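Local coordinates for protein putative Endoribonuclease L-PSP (Entamoeba histolytica, PDB 3M1X) that is of uncharacterised function but belongs to the RutC (YjgF/UK114) family, whose members are generally assigned deaminase activity, at residues 30-42 and 51-63. Residues are numbered along the deposited sequence; the frame is centred on the assembly and turned at random. Where two conformers were deposited one is given.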
ATOM      1  N   SER A  30       4.632  19.806   8.346  1.00  7.50           N
ATOM      2  CA  SER A  30       5.627  20.092   9.346  1.00  7.51           C
ATOM      3  C   SER A  30       6.809  20.833   8.751  1.00  7.24           C
ATOM      4  O   SER A  30       7.373  20.428   7.737  1.00  8.63           O
ATOM      5  CB  SER A  30       6.170  18.774   9.855  1.00  8.08           C
ATOM      6  OG  SER A  30       7.314  18.970  10.680  1.00  8.20           O
ATOM      7  N   PRO A  31       7.353  21.822   9.486  1.00  7.62           N
ATOM      8  CA  PRO A  31       8.543  22.526   9.012  1.00  8.51           C
ATOM      9  C   PRO A  31       9.778  21.741   9.276  1.00  8.08           C
ATOM     10  O   PRO A  31      10.892  22.147   8.888  1.00  9.19           O
ATOM     11  CB  PRO A  31       8.569  23.788   9.872  1.00 11.51           C
ATOM     12  CG  PRO A  31       7.928  23.369  11.172  1.00 11.22           C
ATOM     13  CD  PRO A  31       6.806  22.411  10.722  1.00  9.54           C
ATOM     14  N   LEU A  32       9.666  20.603   9.949  1.00  7.02           N
ATOM     15  CA  LEU A  32      10.794  19.768  10.351  1.00  7.29           C
ATOM     16  C   LEU A  32      11.050  18.616   9.374  1.00  6.38           C
ATOM     17  O   LEU A  32      12.157  18.139   9.231  1.00  8.27           O
ATOM     18  CB  LEU A  32      10.644  19.232  11.755  1.00  7.73           C
ATOM     19  CG  LEU A  32      10.384  20.262  12.801  1.00  8.79           C
ATOM     20  CD1 LEU A  32      10.185  19.581  14.188  1.00  9.76           C
ATOM     21  CD2 LEU A  32      11.441  21.324  12.927  1.00 11.20           C
ATOM     22  N   ALA A  33       9.991  18.128   8.736  1.00  7.43           N
ATOM     23  CA  ALA A  33      10.012  17.036   7.768  1.00  7.01           C
ATOM     24  C   ALA A  33      10.343  17.637   6.427  1.00  6.93           C
ATOM     25  O   ALA A  33      10.216  18.840   6.210  1.00  8.71           O
ATOM     26  CB  ALA A  33       8.701  16.292   7.773  1.00  7.76           C
ATOM     27  N   PRO A  34      10.716  16.828   5.447  1.00  7.70           N
ATOM     28  CA  PRO A  34      11.008  17.322   4.111  1.00  8.89           C
ATOM     29  C   PRO A  34       9.855  18.096   3.554  1.00  8.71           C
ATOM     30  O   PRO A  34       8.655  17.775   3.733  1.00  8.85           O
ATOM     31  CB  PRO A  34      11.299  16.027   3.290  1.00  9.85           C
ATOM     32  CG  PRO A  34      11.858  15.100   4.300  1.00  9.73           C
ATOM     33  CD  PRO A  34      11.014  15.372   5.518  1.00  8.64           C
ATOM     34  N   GLU A  35      10.148  19.153   2.792  1.00 10.77           N
ATOM     35  CA  GLU A  35       9.032  20.008   2.321  0.50 11.44           C
ATOM     36  C   GLU A  35       8.287  19.263   1.233  1.00 10.43           C
ATOM     37  O   GLU A  35       8.829  18.458   0.493  1.00 16.19           O
ATOM     38  CB  GLU A  35       9.405  21.401   1.781  0.50 11.99           C
ATOM     39  CG  GLU A  35       8.208  22.386   1.552  0.50 14.84           C
ATOM     40  CD  GLU A  35       8.515  23.877   1.381  0.50 19.25           C
ATOM     41  OE1 GLU A  35       9.692  24.354   1.096  0.50 22.77           O
ATOM     42  OE2 GLU A  35       7.453  24.569   1.574  0.50 21.56           O
ATOM     43  N   ALA A  36       7.026  19.544   1.172  1.00 10.67           N
ATOM     44  CA  ALA A  36       6.167  18.914   0.149  1.00 12.24           C
ATOM     45  C   ALA A  36       5.947  19.977  -0.846  1.00 15.72           C
ATOM     46  O   ALA A  36       5.080  20.849  -0.646  1.00 20.99           O
ATOM     47  CB  ALA A  36       4.853  18.368   0.763  1.00 13.59           C
ATOM     48  N   VAL A  37       6.641  20.193  -1.919  0.50 17.40           N
ATOM     49  CA  VAL A  37       6.354  21.462  -2.741  0.50 17.09           C
ATOM     50  C   VAL A  37       5.740  21.148  -4.125  0.50 15.29           C
ATOM     51  O   VAL A  37       5.468  22.069  -4.950  0.50 17.20           O
ATOM     52  CB  VAL A  37       7.692  22.360  -2.886  0.50 16.39           C
ATOM     53  CG1 VAL A  37       8.054  23.112  -1.527  0.50 18.70           C
ATOM     54  CG2 VAL A  37       8.846  21.438  -3.295  0.50 21.28           C
ATOM     55  N   GLY A  38       5.417  19.894  -4.380  1.00 16.31           N
ATOM     56  CA  GLY A  38       4.994  19.337  -5.596  1.00 15.63           C
ATOM     57  C   GLY A  38       3.565  18.796  -5.369  1.00 11.97           C
ATOM     58  O   GLY A  38       2.720  19.485  -4.823  1.00 15.42           O
ATOM     59  N   ALA A  39       3.231  17.682  -5.987  1.00 11.38           N
ATOM     60  CA  ALA A  39       1.870  17.246  -6.166  1.00  9.76           C
ATOM     61  C   ALA A  39       1.315  16.440  -4.985  1.00  9.09           C
ATOM     62  O   ALA A  39       0.381  15.734  -5.157  1.00 11.04           O
ATOM     63  CB  ALA A  39       1.682  16.503  -7.479  1.00 15.63           C
ATOM     64  N   TYR A  40       1.898  16.558  -3.830  1.00  9.72           N
ATOM     65  CA  TYR A  40       1.509  15.756  -2.673  1.00  8.17           C
ATOM     66  C   TYR A  40       1.644  16.572  -1.422  1.00  7.33           C
ATOM     67  O   TYR A  40       2.281  17.622  -1.372  1.00  8.58           O
ATOM     68  CB  TYR A  40       2.368  14.487  -2.601  1.00  9.33           C
ATOM     69  CG  TYR A  40       3.846  14.785  -2.501  1.00 10.89           C
ATOM     70  CD1 TYR A  40       4.443  14.967  -1.260  1.00 14.04           C
ATOM     71  CD2 TYR A  40       4.651  14.982  -3.598  1.00 15.75           C
ATOM     72  CE1 TYR A  40       5.775  15.342  -1.151  1.00 15.15           C
ATOM     73  CE2 TYR A  40       5.964  15.421  -3.481  1.00 17.07           C
ATOM     74  CZ  TYR A  40       6.452  15.593  -2.234  1.00 18.16           C
ATOM     75  OH  TYR A  40       7.763  15.991  -2.063  1.00 23.84           O
ATOM     76  N   SER A  41       1.016  16.082  -0.352  1.00  5.85           N
ATOM     77  CA  SER A  41       1.157  16.568   0.986  1.00  5.74           C
ATOM     78  C   SER A  41       1.903  15.601   1.858  1.00  5.96           C
ATOM     79  O   SER A  41       1.839  14.401   1.592  1.00  7.12           O
ATOM     80  CB  SER A  41      -0.218  16.823   1.593  1.00  6.69           C
ATOM     81  OG  SER A  41      -0.960  17.750   0.882  1.00  6.84           O
ATOM     82  N   GLN A  42       2.576  16.067   2.891  1.00  5.79           N
ATOM     83  CA  GLN A  42       3.252  15.143   3.816  1.00  5.50           C
ATOM     84  C   GLN A  42       2.302  14.120   4.370  1.00  5.16           C
ATOM     85  O   GLN A  42       2.647  12.950   4.537  1.00  5.84           O
ATOM     86  CB  GLN A  42       3.876  15.899   4.970  1.00  5.69           C
ATOM     87  CG  GLN A  42       5.020  16.823   4.566  1.00  6.88           C
ATOM     88  CD  GLN A  42       5.514  17.630   5.774  1.00  6.87           C
ATOM     89  OE1 GLN A  42       4.931  17.530   6.840  1.00  7.84           O
ATOM     90  NE2 GLN A  42       6.524  18.461   5.590  1.00  8.38           N
ATOM     91  N   TYR A  51      -3.083   9.802   7.135  1.00  4.55           N
ATOM     92  CA  TYR A  51      -2.496   9.064   6.034  1.00  4.60           C
ATOM     93  C   TYR A  51      -1.224   9.747   5.648  1.00  4.82           C
ATOM     94  O   TYR A  51      -1.217  10.874   5.146  1.00  5.23           O
ATOM     95  CB  TYR A  51      -3.486   9.041   4.853  1.00  5.51           C
ATOM     96  CG  TYR A  51      -4.749   8.289   5.143  1.00  6.34           C
ATOM     97  CD1 TYR A  51      -4.902   6.943   4.805  1.00  7.75           C
ATOM     98  CD2 TYR A  51      -5.811   8.893   5.802  1.00  6.98           C
ATOM     99  CE1 TYR A  51      -6.066   6.263   5.205  1.00  8.83           C
ATOM    100  CE2 TYR A  51      -6.937   8.216   6.156  1.00  8.60           C
ATOM    101  CZ  TYR A  51      -7.063   6.917   5.860  1.00  8.93           C
ATOM    102  OH  TYR A  51      -8.202   6.191   6.183  1.00 11.27           O
ATOM    103  N   CYS A  52      -0.092   9.123   5.928  1.00  5.12           N
ATOM    104  CA  CYS A  52       1.235   9.684   5.706  1.00  5.68           C
ATOM    105  C   CYS A  52       1.859   9.241   4.416  1.00  5.28           C
ATOM    106  O   CYS A  52       1.831   8.023   4.089  1.00  6.78           O
ATOM    107  CB  CYS A  52       2.176   9.327   6.846  1.00  5.65           C
ATOM    108  SG  CYS A  52       1.686   9.959   8.473  1.00  7.47           S
ATOM    109  N   SER A  53       2.383  10.179   3.662  1.00  4.74           N
ATOM    110  CA  SER A  53       3.191   9.910   2.478  1.00  4.95           C
ATOM    111  C   SER A  53       4.374   9.019   2.836  1.00  5.11           C
ATOM    112  O   SER A  53       4.839   8.949   3.960  1.00  5.92           O
ATOM    113  CB  SER A  53       3.669  11.210   1.890  1.00  5.66           C
ATOM    114  OG  SER A  53       2.559  11.881   1.338  1.00  6.23           O
ATOM    115  N   GLY A  54       4.929   8.371   1.797  1.00  5.52           N
ATOM    116  CA  GLY A  54       6.137   7.595   1.930  1.00  5.92           C
ATOM    117  C   GLY A  54       7.310   8.502   2.134  1.00  6.63           C
ATOM    118  O   GLY A  54       7.812   9.106   1.167  1.00  8.80           O
ATOM    119  N   GLN A  55       7.836   8.562   3.314  1.00  6.37           N
ATOM    120  CA  GLN A  55       9.030   9.367   3.636  1.00  6.81           C
ATOM    121  C   GLN A  55      10.261   8.688   3.079  1.00  7.14           C
ATOM    122  O   GLN A  55      10.443   7.502   3.218  1.00  7.60           O
ATOM    123  CB  GLN A  55       9.197   9.507   5.149  1.00  7.22           C
ATOM    124  CG  GLN A  55       8.269  10.511   5.759  1.00  7.60           C
ATOM    125  CD  GLN A  55       8.508  11.906   5.241  1.00  7.25           C
ATOM    126  OE1 GLN A  55       9.689  12.292   5.004  1.00  7.83           O
ATOM    127  NE2 GLN A  55       7.464  12.667   5.085  1.00  8.58           N
ATOM    128  N   ILE A  56      11.105   9.537   2.459  1.00  7.52           N
ATOM    129  CA  ILE A  56      12.468   9.156   2.130  1.00  8.23           C
ATOM    130  C   ILE A  56      13.404   9.941   3.014  1.00  7.73           C
ATOM    131  O   ILE A  56      13.002  10.848   3.721  1.00  8.52           O
ATOM    132  CB  ILE A  56      12.746   9.341   0.605  1.00  8.72           C
ATOM    133  CG1 ILE A  56      12.500  10.747   0.121  1.00  9.78           C
ATOM    134  CG2 ILE A  56      11.963   8.281  -0.215  1.00  9.35           C
ATOM    135  CD1 ILE A  56      13.074  11.057  -1.270  1.00 12.19           C
ATOM    136  N   GLY A  57      14.671   9.574   3.003  1.00  8.32           N
ATOM    137  CA  GLY A  57      15.608  10.037   4.033  1.00  8.90           C
ATOM    138  C   GLY A  57      16.250  11.356   3.781  1.00  8.91           C
ATOM    139  O   GLY A  57      17.460  11.492   4.024  1.00  9.98           O
ATOM    140  N   LEU A  58      15.477  12.310   3.302  1.00  8.84           N
ATOM    141  CA  LEU A  58      15.891  13.703   3.134  1.00  8.95           C
ATOM    142  C   LEU A  58      15.879  14.396   4.469  1.00  9.09           C
ATOM    143  O   LEU A  58      15.026  14.183   5.302  1.00  8.72           O
ATOM    144  CB  LEU A  58      14.994  14.390   2.165  1.00  9.33           C
ATOM    145  CG  LEU A  58      14.997  13.872   0.737  1.00 11.17           C
ATOM    146  CD1 LEU A  58      14.051  14.647  -0.136  1.00 13.90           C
ATOM    147  CD2 LEU A  58      16.376  13.836   0.017  1.00 13.60           C
ATOM    148  N   ASP A  59      16.857  15.304   4.655  1.00 10.20           N
ATOM    149  CA  ASP A  59      16.930  16.210   5.777  1.00  9.50           C
ATOM    150  C   ASP A  59      16.385  17.512   5.305  1.00 10.33           C
ATOM    151  O   ASP A  59      16.964  18.192   4.413  1.00 11.11           O
ATOM    152  CB  ASP A  59      18.378  16.298   6.237  1.00 11.23           C
ATOM    153  CG  ASP A  59      18.587  17.214   7.430  1.00 12.52           C
ATOM    154  OD1 ASP A  59      17.681  17.954   7.816  1.00 12.13           O
ATOM    155  OD2 ASP A  59      19.727  17.067   7.994  1.00 17.71           O
ATOM    156  N   ARG A  60      15.308  17.993   5.885  1.00  9.55           N
ATOM    157  CA  ARG A  60      14.707  19.298   5.546  1.00  9.96           C
ATOM    158  C   ARG A  60      15.735  20.415   5.580  1.00 11.45           C
ATOM    159  O   ARG A  60      15.641  21.359   4.765  1.00 12.52           O
ATOM    160  CB  ARG A  60      13.613  19.609   6.489  1.00  9.01           C
ATOM    161  CG  ARG A  60      12.854  20.963   6.243  1.00 10.32           C
ATOM    162  CD  ARG A  60      12.193  21.082   4.916  1.00 11.00           C
ATOM    163  NE  ARG A  60      11.402  22.307   4.794  1.00 12.10           N
ATOM    164  CZ  ARG A  60      10.158  22.464   5.130  1.00 11.53           C
ATOM    165  NH1 ARG A  60       9.432  21.444   5.573  1.00 10.84           N
ATOM    166  NH2 ARG A  60       9.540  23.611   4.926  1.00 14.47           N
ATOM    167  N   LYS A  61      16.697  20.350   6.481  1.00 11.58           N
ATOM    168  CA  LYS A  61      17.680  21.464   6.534  1.00 12.85           C
ATOM    169  C   LYS A  61      18.486  21.598   5.274  1.00 13.81           C
ATOM    170  O   LYS A  61      18.916  22.726   4.965  1.00 17.01           O
ATOM    171  CB  LYS A  61      18.517  21.256   7.741  1.00 15.97           C
ATOM    172  CG  LYS A  61      17.712  21.382   9.065  1.00 18.75           C
ATOM    173  CD  LYS A  61      18.511  21.340  10.335  1.00 26.31           C
ATOM    174  CE  LYS A  61      17.501  21.577  11.563  1.00 32.30           C
ATOM    175  NZ  LYS A  61      18.035  21.488  13.033  1.00 36.29           N
ATOM    176  N   THR A  62      18.778  20.505   4.559  1.00 13.78           N
ATOM    177  CA  THR A  62      19.644  20.515   3.373  1.00 14.30           C
ATOM    178  C   THR A  62      18.931  20.271   2.076  1.00 15.02           C
ATOM    179  O   THR A  62      19.470  20.563   0.998  1.00 16.85           O
ATOM    180  CB  THR A  62      20.738  19.456   3.485  1.00 15.18           C
ATOM    181  OG1 THR A  62      20.171  18.163   3.494  1.00 14.09           O
ATOM    182  CG2 THR A  62      21.603  19.597   4.710  1.00 17.40           C
ATOM    183  N   GLY A  63      17.736  19.695   2.146  1.00 14.43           N
ATOM    184  CA  GLY A  63      17.101  19.132   0.982  1.00 13.56           C
ATOM    185  C   GLY A  63      17.800  17.984   0.295  1.00 14.50           C
ATOM    186  O   GLY A  63      17.320  17.542  -0.796  1.00 16.30           O
TER
HETATM  187  O   HOH W   1       6.506  22.798   5.637  1.00 15.40           O
HETATM  188  O   HOH W   2      13.760  16.401   7.723  1.00  9.79           O
HETATM  189  O   HOH W   3       7.811  15.244   3.915  1.00 17.54           O
HETATM  190  O   HOH W   4       4.876  11.408   5.506  1.00  6.76           O
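In this trimeric YjgF/UK114-type fold, the long loop 30-42, which joins strands 25-28 and 43-46, packs against strand 51-59 and the turn after it, with R60 and S53 making the direct hydrogen bonds at the two ends. R60 reaches into the curl formed by residues 30-35. Its CG stands anti to the backbone N (chi1 -179°) and the chain bends at chi2, which lays CB, CG and CD along the carbonyls of P31, L32 and A33. R60 NH1 then gives a nearly straight bond to A33 O (2.8 Å), which lies in the guanidinium plane, and a weak one to S30 O. The flat group is sandwiched: E35 CB sits over the centre of one face, and P31 O lies across the other, nearer its margin. In the conformer given, the E35 carboxylate lies stacked on the R60 guanidinium, planes 12° apart, with a long salt bridge of 3.9 Å from E35 OE1 to R60 NH2; the oxygen sits well outside the guanidinium plane, so the attraction is one of charge. Q42 braces the same curl from within, NE2 donating to S30 O in the plane of that carbonyl and to P34 O from above the P34 carbonyl plane, while OE1 accepts from S30 N. Between the two ends, P34 CG rests 3.9 Å from L58 CB. Q55 NE2 donates to two waters, one bridging to P34 O and the other to Q42 O and S53 O. At the far end S53 N binds Q42 O (2.9 Å), and S53 OG donates to S41 O (2.6 Å) while accepting from R126 N of the second subunit. Helix 70-87 lies against L32, A33, P34 and Q55, strand 140-146 pairs with strand 51-59, and at the second-subunit interface Y40 and G54 O border a bound citrate, probably from the crystallisation liquor.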